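Local coordinates for halogenase (Chondromyces crocatus, PDB 3E1T), which probably chlorinates a precursor of the natural product chondrochloren, as an FAD-dependent halogenase, at residues S24-M28 with R29-V33; T372-Y375 with F376-A379. All coordinates share one frame; numbering follows the deposited sequence.

Interaction 1. Residues S24-M28 with R29-V33; sequences SFVAM and RGHRV
His31 folds back over the last turn of helix 17-27 and meets Val26 from CB to ring. Its CB lies 3.7 Å from Val26 CG1; CG follows past the same methyl, and ND1 donates to Val26 O at 3.2 Å (N-H...O 142°). CG stands beside the backbone N (chi1 -62°), which turns the ring back toward Val26; the two side chains cross at about a right angle. Arg29 O lies over one face of the ring, 4.0 Å above its plane and offset toward the rim. Val26 O also accepts from Arg29 N at 3.0 Å; the two donors reach it from opposite faces of its carbonyl plane. ND1 has a second, weak partner in Asn331. The turn belongs to the first strand-helix-strand unit of the Rossmann-type FAD-binding fold: a type I turn, Ala27 to Gly30, closed by Gly30 N to Ala27 O at 2.8 Å, with Gly30 at positive phi before strand 33-36. A water donates to both Ala27 O and His31 O, linking the helix end to the residue after the turn. Val33 CG1 packs 3.9 Å from Ala27 CB and 4.2 Å from Val26 CG1, and both valines touch Leu10. Arg29 leads away to a salt bridge with Asp498.

Interaction 2. Residues T372-Y375 with F376-A379; sequences TDSY and FWSA
Ser374 sets its CB against the in-plane edge of the Trp377 indole, 3.6 Å from CD1, while its OG comes to 3.1 Å from that same CD1 along an oblique line. The hydroxyl stands opposite its own backbone N across the CA-CB bond (chi1 177°), which aims it into the first turn of helix 375-378. There it accepts from Trp377 N at 3.2 Å in an almost straight bond, N-H...O 178°. Gln216 O is a further hydrogen-bond partner of OG, and Trp377 NE1 bonds to Phe215 O, so both ends of the pair are tied to neighbouring backbone. One face of the indole carries the Phe376 ring, with CD2 3.6 Å above the plane, over the centre of the indole; Phe376 also makes a cation-pi contact with Arg380. On the outer side, Ser378 N donates to Ser374 O at 3.1 Å. Ser378 OG lies close to two carbonyls, 3.1 Å from Ser374 O and 2.9 Å from Tyr375 O. Tyr375 O accepts from Ala379 N, and Tyr375 CE1 rests 4.2 Å from Ala379 CB. Ser374 is the N-cap of the short helix 375-378, its hydroxyl capping the amide of Trp377 as serines often do at helix starts.

How the interactions relate
Interaction 1 precedes interaction 2 in the chain, and the two occupy opposite sides of the chain's centre: their centres are 49 Å apart and their nearest atoms about 33 Å apart, so they do not touch. Both are local contacts at helix ends, but at contrary ones: residues 24-33 finish a helix, whereas residues 372-379 begin one. Each stands at a similar remove from the bound FAD, with the side chains of Phe25 and Phe376 both about 12 Å from it. Interaction 1 belongs to the Rossmann-type part of the fold; interaction 2 follows the long helix 340-368 and is hydrogen-bonded to the carbonyls of Phe215 and Gln216, at the end of strand 210-215 of the mixed sheet.

Interaction 1. Residues S24-M28 with R29-V33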
loop_
_atom_site.group_PDB
_atom_site.type_symbol
_atom_site.label_atom_id
_atom_site.label_comp_id
_atom_site.label_asym_id
_atom_site.label_seq_id
_atom_site.Cartn_x
_atom_site.Cartn_y
_atom_site.Cartn_z
ATOM N N SER A 24 15.404 -10.954 1.887
ATOM C CA SER A 24 16.568 -10.433 2.615
ATOM C C SER A 24 16.588 -10.833 4.084
ATOM O O SER A 24 17.612 -11.289 4.578
ATOM C CB SER A 24 16.663 -8.912 2.495
ATOM O OG SER A 24 16.759 -8.525 1.144
ATOM N N PHE A 25 15.461 -10.669 4.775
ATOM C CA PHE A 25 15.380 -10.902 6.229
ATOM C C PHE A 25 15.564 -12.363 6.655
ATOM O O PHE A 25 15.982 -12.642 7.782
ATOM C CB PHE A 25 14.035 -10.402 6.791
ATOM C CG PHE A 25 13.968 -8.913 7.033
ATOM C CD1 PHE A 25 15.108 -8.181 7.348
ATOM C CD2 PHE A 25 12.749 -8.255 6.977
ATOM C CE1 PHE A 25 15.033 -6.805 7.586
ATOM C CE2 PHE A 25 12.665 -6.883 7.210
ATOM C CZ PHE A 25 13.809 -6.157 7.519
ATOM N N VAL A 26 15.189 -13.297 5.791
ATOM C CA VAL A 26 15.357 -14.707 6.112
ATOM C C VAL A 26 16.794 -15.145 5.771
ATOM O O VAL A 26 17.420 -15.865 6.543
ATOM C CB VAL A 26 14.292 -15.612 5.423
ATOM C CG1 VAL A 26 14.579 -17.097 5.693
ATOM C CG2 VAL A 26 12.878 -15.255 5.900
ATOM N N ALA A 27 17.305 -14.693 4.626
ATOM C CA ALA A 27 18.683 -14.976 4.218
ATOM C C ALA A 27 19.700 -14.408 5.209
ATOM O O ALA A 27 20.725 -15.042 5.480
ATOM C CB ALA A 27 18.943 -14.448 2.827
ATOM N N MET A 28 19.406 -13.222 5.746
ATOM C CA MET A 28 20.203 -12.592 6.802
ATOM C C MET A 28 20.360 -13.468 8.049
ATOM O O MET A 28 21.279 -13.262 8.845
ATOM C CB MET A 28 19.596 -11.241 7.207
ATOM C CG MET A 28 19.901 -10.093 6.261
ATOM S SD MET A 28 19.067 -8.538 6.678
ATOM C CE MET A 28 19.450 -8.396 8.426
ATOM N N ARG A 29 19.462 -14.435 8.213
ATOM C CA ARG A 29 19.489 -15.355 9.345
ATOM C C ARG A 29 20.230 -16.643 8.944
ATOM O O ARG A 29 20.415 -17.551 9.760
ATOM C CB ARG A 29 18.054 -15.652 9.790
ATOM C CG ARG A 29 17.802 -15.868 11.302
ATOM C CD ARG A 29 18.779 -15.157 12.249
ATOM N NE ARG A 29 18.137 -14.466 13.380
ATOM C CZ ARG A 29 17.375 -15.029 14.322
ATOM N NH1 ARG A 29 17.084 -16.327 14.300
ATOM N NH2 ARG A 29 16.878 -14.274 15.296
ATOM N N GLY A 30 20.659 -16.701 7.684
ATOM C CA GLY A 30 21.459 -17.812 7.184
ATOM C C GLY A 30 20.638 -18.979 6.677
ATOM O O GLY A 30 20.936 -20.131 6.990
ATOM N N HIS A 31 19.605 -18.681 5.889
ATOM C CA HIS A 31 18.745 -19.708 5.323
ATOM C C HIS A 31 18.804 -19.666 3.807
ATOM O O HIS A 31 19.221 -18.657 3.231
ATOM C CB HIS A 31 17.306 -19.534 5.811
ATOM C CG HIS A 31 17.146 -19.662 7.295
ATOM N ND1 HIS A 31 16.738 -18.612 8.089
ATOM C CD2 HIS A 31 17.332 -20.712 8.128
ATOM C CE1 HIS A 31 16.676 -19.010 9.348
ATOM N NE2 HIS A 31 17.030 -20.282 9.399
ATOM N N ARG A 32 18.404 -20.766 3.165
ATOM C CA ARG A 32 18.404 -20.858 1.703
ATOM C C ARG A 32 17.102 -20.279 1.145
ATOM O O ARG A 32 16.032 -20.849 1.340
ATOM C CB ARG A 32 18.556 -22.321 1.232
ATOM C CG ARG A 32 19.610 -23.139 1.992
ATOM C CD ARG A 32 19.744 -24.584 1.483
ATOM N NE ARG A 32 18.538 -25.427 1.592
ATOM C CZ ARG A 32 17.985 -25.868 2.727
ATOM N NH1 ARG A 32 18.482 -25.532 3.915
ATOM N NH2 ARG A 32 16.905 -26.641 2.676
ATOM N N VAL A 33 17.191 -19.143 0.463
ATOM C CA VAL A 33 15.999 -18.586 -0.175
ATOM C C VAL A 33 16.181 -18.313 -1.663
ATOM O O VAL A 33 17.221 -17.817 -2.100
ATOM C CB VAL A 33 15.317 -17.394 0.638
ATOM C CG1 VAL A 33 16.153 -16.934 1.823
ATOM C CG2 VAL A 33 14.880 -16.222 -0.278
HETATM O O HOH W 1 21.630 -17.099 4.123
#

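Interaction 2. Residues T372-Y375 with F376-A379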
loop_
_atom_site.group_PDB
_atom_site.type_symbol
_atom_site.label_atom_id
_atom_site.label_comp_id
_atom_site.label_asym_id
_atom_site.label_seq_id
_atom_site.Cartn_x
_atom_site.Cartn_y
_atom_site.Cartn_z
ATOM N N THR A 372 -20.887 19.124 -0.969
ATOM C CA THR A 372 -22.296 18.746 -0.932
ATOM C C THR A 372 -22.928 18.520 -2.291
ATOM O O THR A 372 -23.965 17.864 -2.379
ATOM C CB THR A 372 -23.155 19.758 -0.126
ATOM O OG1 THR A 372 -23.028 21.062 -0.704
ATOM C CG2 THR A 372 -22.716 19.800 1.333
ATOM N N ASP A 373 -22.314 19.035 -3.350
ATOM C CA ASP A 373 -22.822 18.774 -4.698
ATOM C C ASP A 373 -22.019 17.722 -5.480
ATOM O O ASP A 373 -22.202 17.555 -6.687
ATOM C CB ASP A 373 -23.001 20.083 -5.485
ATOM C CG ASP A 373 -21.696 20.779 -5.803
ATOM O OD1 ASP A 373 -20.657 20.513 -5.152
ATOM O OD2 ASP A 373 -21.710 21.615 -6.735
ATOM N N SER A 374 -21.152 16.995 -4.766
ATOM C CA SER A 374 -20.345 15.940 -5.363
ATOM C C SER A 374 -20.992 14.579 -5.167
ATOM O O SER A 374 -21.246 14.171 -4.040
ATOM C CB SER A 374 -18.937 15.911 -4.755
ATOM O OG SER A 374 -18.188 14.832 -5.293
ATOM N N TYR A 375 -21.245 13.878 -6.267
ATOM C CA TYR A 375 -21.712 12.502 -6.173
ATOM C C TYR A 375 -20.638 11.612 -5.524
ATOM O O TYR A 375 -20.961 10.824 -4.647
ATOM C CB TYR A 375 -22.190 11.954 -7.529
ATOM C CG TYR A 375 -22.329 10.440 -7.573
ATOM C CD1 TYR A 375 -23.129 9.751 -6.655
ATOM C CD2 TYR A 375 -21.634 9.696 -8.525
ATOM C CE1 TYR A 375 -23.234 8.354 -6.684
ATOM C CE2 TYR A 375 -21.737 8.312 -8.573
ATOM C CZ TYR A 375 -22.537 7.643 -7.651
ATOM O OH TYR A 375 -22.618 6.256 -7.719
ATOM N N PHE A 376 -19.381 11.792 -5.927
ATOM C CA PHE A 376 -18.246 11.004 -5.416
ATOM C C PHE A 376 -18.139 11.100 -3.889
ATOM O O PHE A 376 -18.150 10.082 -3.199
ATOM C CB PHE A 376 -16.943 11.443 -6.117
ATOM C CG PHE A 376 -15.689 10.714 -5.642
ATOM C CD1 PHE A 376 -15.170 9.643 -6.374
ATOM C CD2 PHE A 376 -15.016 11.119 -4.480
ATOM C CE1 PHE A 376 -13.999 8.974 -5.942
ATOM C CE2 PHE A 376 -13.846 10.444 -4.039
ATOM C CZ PHE A 376 -13.344 9.384 -4.776
ATOM N N TRP A 377 -18.059 12.318 -3.357
ATOM C CA TRP A 377 -17.935 12.497 -1.906
ATOM C C TRP A 377 -19.192 12.135 -1.119
ATOM O O TRP A 377 -19.098 11.553 -0.032
ATOM C CB TRP A 377 -17.420 13.901 -1.565
ATOM C CG TRP A 377 -16.082 14.117 -2.147
ATOM C CD1 TRP A 377 -15.781 14.808 -3.291
ATOM C CD2 TRP A 377 -14.847 13.575 -1.665
ATOM N NE1 TRP A 377 -14.435 14.744 -3.536
ATOM C CE2 TRP A 377 -13.838 13.993 -2.553
ATOM C CE3 TRP A 377 -14.495 12.790 -0.558
ATOM C CZ2 TRP A 377 -12.490 13.661 -2.369
ATOM C CZ3 TRP A 377 -13.158 12.455 -0.384
ATOM C CH2 TRP A 377 -12.176 12.883 -1.291
ATOM N N SER A 378 -20.370 12.438 -1.666
ATOM C CA SER A 378 -21.622 12.094 -0.970
ATOM C C SER A 378 -21.793 10.578 -0.775
ATOM O O SER A 378 -22.392 10.143 0.201
ATOM C CB SER A 378 -22.838 12.665 -1.698
ATOM O OG SER A 378 -23.051 11.968 -2.921
ATOM N N ALA A 379 -21.254 9.789 -1.700
ATOM C CA ALA A 379 -21.306 8.327 -1.598
ATOM C C ALA A 379 -20.168 7.725 -0.755
ATOM O O ALA A 379 -20.134 6.508 -0.533
ATOM C CB ALA A 379 -21.312 7.709 -2.988
#